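Local atomic coordinates of cell division control protein Cdc48 (Mycobacterium smegmatis, PDB entry 5E7P), a protein that probably binds and hydrolyses ATP as a member of the AAA ATPase family, and is found here with bound ADP. Residues L24-G38 / G76-L89. Residues are numbered along the deposited sequence; the frame is centred on the assembly and turned at random.
Sequences LTARLNTSALDSRRG and GVPAGTALLDDVTL
R36 turns the edge of its guanidinium to D86, with OD2 near the guanidinium plane, 2.8 Å from NH2; this is a salt bridge, in which NH2 lies on the syn side of OD2 but tilted from the carboxylate plane, and the two planes are 44° apart. The R27 guanidinium receives L83 CD2 at its edge, while T81 CG2 approaches obliquely, 3.3 Å from R27 NE; the bend at chi3 (-42°) folds the R27 chain round that methyl. R27 belongs to strand 24-28, which pairs in parallel with strand 81-84 in the CDC48-type N-terminal domain, consistent with a double-psi beta-barrel; R36 lies in the loop that follows. Donors of the ladder alternate between the two segments: T25 N to G80 O, A82 N to T25 O, R27 N to A82 O, L84 N to R27 O. A last rung, N29 N to L84 O (2.8 Å), meets its carbonyl from 46° out of plane, where the pairing ends. A26 CB touches L84 CD1 and L89 CD2, each at 4.0 Å, and V100 of strand 98-104 also packs against A26. Beyond the strands, D85 is the N-cap of helix 86-92: OD1 accepts from T88 N, and OD2 takes R36 N at 2.8 Å, from above the carboxylate plane.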
# COMPACT_ATOMS: atom_id res chain seq x y z
N LEU A 24 2.26 -21.59 -21.23
CA LEU A 24 2.87 -20.73 -22.23
C LEU A 24 4.26 -21.23 -22.60
O LEU A 24 4.80 -22.12 -21.94
CB LEU A 24 2.95 -19.29 -21.73
CG LEU A 24 1.65 -18.58 -21.38
CD1 LEU A 24 1.93 -17.16 -20.91
CD2 LEU A 24 0.71 -18.57 -22.57
N THR A 25 4.83 -20.65 -23.65
CA THR A 25 6.21 -20.93 -24.03
C THR A 25 7.12 -19.92 -23.34
O THR A 25 6.88 -18.71 -23.40
CB THR A 25 6.40 -20.86 -25.55
OG1 THR A 25 5.38 -21.62 -26.21
CG2 THR A 25 7.77 -21.40 -25.94
N ALA A 26 8.16 -20.41 -22.68
CA ALA A 26 9.07 -19.55 -21.94
C ALA A 26 10.32 -19.23 -22.74
O ALA A 26 11.19 -20.08 -22.91
CB ALA A 26 9.44 -20.19 -20.61
N ARG A 27 10.41 -17.99 -23.24
CA ARG A 27 11.59 -17.55 -23.97
C ARG A 27 12.49 -16.69 -23.10
O ARG A 27 12.02 -15.95 -22.24
CB ARG A 27 11.19 -16.79 -25.24
CG ARG A 27 10.33 -17.60 -26.20
CD ARG A 27 10.24 -16.94 -27.56
NE ARG A 27 10.07 -15.49 -27.46
CZ ARG A 27 9.84 -14.69 -28.49
NH1 ARG A 27 9.70 -13.38 -28.31
NH2 ARG A 27 9.74 -15.19 -29.72
N LEU A 28 13.80 -16.79 -23.34
CA LEU A 28 14.79 -16.06 -22.56
C LEU A 28 14.76 -14.57 -22.90
O LEU A 28 14.95 -14.18 -24.05
CB LEU A 28 16.18 -16.64 -22.80
CG LEU A 28 17.37 -16.18 -21.94
CD1 LEU A 28 18.07 -14.97 -22.54
CD2 LEU A 28 16.92 -15.88 -20.51
N ASN A 29 14.52 -13.74 -21.88
CA ASN A 29 14.57 -12.30 -22.05
C ASN A 29 16.01 -11.87 -22.31
O ASN A 29 16.87 -12.01 -21.44
CB ASN A 29 14.01 -11.59 -20.81
CG ASN A 29 13.66 -10.14 -21.08
OD1 ASN A 29 14.31 -9.46 -21.87
ND2 ASN A 29 12.62 -9.65 -20.41
N THR A 30 16.26 -11.35 -23.50
CA THR A 30 17.62 -11.02 -23.93
C THR A 30 18.08 -9.63 -23.48
O THR A 30 19.27 -9.33 -23.53
CB THR A 30 17.77 -11.13 -25.46
OG1 THR A 30 16.78 -10.30 -26.09
CG2 THR A 30 17.57 -12.57 -25.91
N SER A 31 17.14 -8.80 -23.06
CA SER A 31 17.47 -7.45 -22.60
C SER A 31 18.03 -7.46 -21.19
O SER A 31 17.35 -7.84 -20.24
CB SER A 31 16.24 -6.54 -22.67
OG SER A 31 16.55 -5.23 -22.23
N ALA A 32 19.29 -7.04 -21.05
CA ALA A 32 19.96 -7.03 -19.75
C ALA A 32 19.33 -6.01 -18.79
O ALA A 32 19.38 -6.18 -17.57
CB ALA A 32 21.44 -6.75 -19.92
N LEU A 33 18.75 -4.95 -19.35
CA LEU A 33 18.13 -3.91 -18.54
C LEU A 33 16.73 -4.30 -18.08
O LEU A 33 16.09 -3.57 -17.33
CB LEU A 33 18.08 -2.59 -19.32
CG LEU A 33 19.43 -1.98 -19.69
CD1 LEU A 33 19.23 -0.68 -20.46
CD2 LEU A 33 20.27 -1.74 -18.45
N ASP A 34 16.26 -5.45 -18.54
CA ASP A 34 14.93 -5.93 -18.21
C ASP A 34 15.03 -7.21 -17.39
O ASP A 34 14.03 -7.72 -16.88
CB ASP A 34 14.13 -6.18 -19.48
CG ASP A 34 12.63 -6.00 -19.28
OD1 ASP A 34 12.24 -5.07 -18.54
OD2 ASP A 34 11.85 -6.78 -19.87
N SER A 35 16.25 -7.72 -17.25
CA SER A 35 16.47 -9.02 -16.63
C SER A 35 16.99 -8.91 -15.20
O SER A 35 17.57 -7.89 -14.82
CB SER A 35 17.45 -9.85 -17.48
OG SER A 35 18.70 -9.20 -17.58
N ARG A 36 16.77 -9.97 -14.43
CA ARG A 36 17.26 -10.06 -13.06
C ARG A 36 16.71 -8.95 -12.16
O ARG A 36 17.41 -8.43 -11.30
CB ARG A 36 18.79 -10.09 -13.03
CG ARG A 36 19.37 -11.13 -12.08
CD ARG A 36 20.88 -11.24 -12.21
NE ARG A 36 21.29 -11.98 -13.40
CZ ARG A 36 22.54 -12.36 -13.65
NH1 ARG A 36 23.51 -12.06 -12.79
NH2 ARG A 36 22.82 -13.03 -14.75
N ARG A 37 15.44 -8.60 -12.38
CA ARG A 37 14.77 -7.57 -11.59
C ARG A 37 13.45 -8.08 -11.02
O ARG A 37 12.67 -7.32 -10.46
CB ARG A 37 14.54 -6.32 -12.44
CG ARG A 37 15.80 -5.51 -12.70
CD ARG A 37 15.59 -4.50 -13.82
NE ARG A 37 16.74 -3.62 -13.99
CZ ARG A 37 17.83 -3.93 -14.68
NH1 ARG A 37 17.93 -5.12 -15.26
NH2 ARG A 37 18.83 -3.07 -14.78
N GLY A 38 13.21 -9.38 -11.17
CA GLY A 38 12.01 -10.01 -10.65
C GLY A 38 10.78 -9.74 -11.49
O GLY A 38 9.67 -9.67 -10.98
N GLY A 76 5.79 -7.41 -30.51
CA GLY A 76 6.59 -8.46 -31.11
C GLY A 76 6.58 -9.72 -30.27
O GLY A 76 7.25 -10.70 -30.59
N VAL A 77 5.82 -9.70 -29.18
CA VAL A 77 5.68 -10.87 -28.32
C VAL A 77 4.26 -11.41 -28.37
O VAL A 77 3.34 -10.80 -27.83
CB VAL A 77 6.06 -10.55 -26.86
CG1 VAL A 77 5.97 -11.81 -26.01
CG2 VAL A 77 7.45 -9.95 -26.79
N PRO A 78 4.08 -12.55 -29.04
CA PRO A 78 2.76 -13.19 -29.20
C PRO A 78 2.16 -13.59 -27.86
O PRO A 78 2.90 -13.79 -26.90
CB PRO A 78 3.07 -14.43 -30.05
CG PRO A 78 4.53 -14.69 -29.82
CD PRO A 78 5.15 -13.34 -29.67
N ALA A 79 0.84 -13.71 -27.82
CA ALA A 79 0.13 -14.00 -26.57
C ALA A 79 0.54 -15.31 -25.91
O ALA A 79 0.42 -15.47 -24.70
CB ALA A 79 -1.38 -13.98 -26.81
N GLY A 80 1.04 -16.25 -26.71
CA GLY A 80 1.42 -17.56 -26.20
C GLY A 80 2.85 -17.63 -25.69
O GLY A 80 3.36 -18.71 -25.41
N THR A 81 3.50 -16.47 -25.56
CA THR A 81 4.89 -16.43 -25.13
C THR A 81 5.10 -15.61 -23.86
O THR A 81 4.62 -14.48 -23.75
CB THR A 81 5.81 -15.90 -26.24
OG1 THR A 81 5.79 -16.79 -27.36
CG2 THR A 81 7.24 -15.76 -25.74
N ALA A 82 5.82 -16.18 -22.90
CA ALA A 82 6.22 -15.46 -21.70
C ALA A 82 7.73 -15.25 -21.72
O ALA A 82 8.48 -16.15 -22.07
CB ALA A 82 5.82 -16.24 -20.46
N LEU A 83 8.16 -14.04 -21.35
CA LEU A 83 9.59 -13.74 -21.31
C LEU A 83 10.13 -13.82 -19.89
O LEU A 83 9.69 -13.09 -19.00
CB LEU A 83 9.87 -12.35 -21.89
CG LEU A 83 9.60 -12.18 -23.38
CD1 LEU A 83 10.08 -10.81 -23.85
CD2 LEU A 83 10.28 -13.29 -24.17
N LEU A 84 11.08 -14.73 -19.69
CA LEU A 84 11.68 -14.93 -18.38
C LEU A 84 13.18 -14.67 -18.46
O LEU A 84 13.82 -15.02 -19.45
CB LEU A 84 11.42 -16.36 -17.88
CG LEU A 84 10.02 -16.78 -17.42
CD1 LEU A 84 9.02 -16.82 -18.56
CD2 LEU A 84 10.08 -18.14 -16.74
N ASP A 85 13.73 -14.04 -17.42
CA ASP A 85 15.18 -13.86 -17.35
C ASP A 85 15.86 -15.15 -16.90
O ASP A 85 15.18 -16.14 -16.60
CB ASP A 85 15.54 -12.68 -16.44
CG ASP A 85 14.87 -12.75 -15.08
OD1 ASP A 85 14.71 -13.86 -14.54
OD2 ASP A 85 14.50 -11.68 -14.55
N ASP A 86 17.19 -15.14 -16.85
CA ASP A 86 17.95 -16.35 -16.54
C ASP A 86 17.64 -16.93 -15.16
O ASP A 86 17.52 -18.14 -15.01
CB ASP A 86 19.45 -16.10 -16.70
CG ASP A 86 19.92 -14.86 -15.97
OD1 ASP A 86 19.24 -14.41 -15.03
OD2 ASP A 86 20.99 -14.32 -16.35
N VAL A 87 17.50 -16.06 -14.16
CA VAL A 87 17.24 -16.52 -12.80
C VAL A 87 15.82 -17.07 -12.62
O VAL A 87 15.61 -17.98 -11.82
CB VAL A 87 17.52 -15.43 -11.74
CG1 VAL A 87 19.02 -15.14 -11.67
CG2 VAL A 87 16.74 -14.17 -12.05
N THR A 88 14.87 -16.52 -13.36
CA THR A 88 13.48 -16.98 -13.27
C THR A 88 13.34 -18.36 -13.90
O THR A 88 12.66 -19.23 -13.35
CB THR A 88 12.50 -16.00 -13.95
OG1 THR A 88 12.69 -14.69 -13.41
CG2 THR A 88 11.07 -16.43 -13.70
N LEU A 89 13.97 -18.55 -15.06
CA LEU A 89 14.00 -19.85 -15.72
C LEU A 89 14.58 -20.90 -14.77
O LEU A 89 14.10 -22.03 -14.72
CB LEU A 89 14.83 -19.79 -17.00
CG LEU A 89 14.24 -19.06 -18.20
CD1 LEU A 89 15.23 -19.05 -19.35
CD2 LEU A 89 12.93 -19.70 -18.63
O HOH W 1 11.30 -11.19 -18.11
O HOH W 2 13.64 -9.22 -14.16
O HOH W 3 14.53 -11.55 -12.01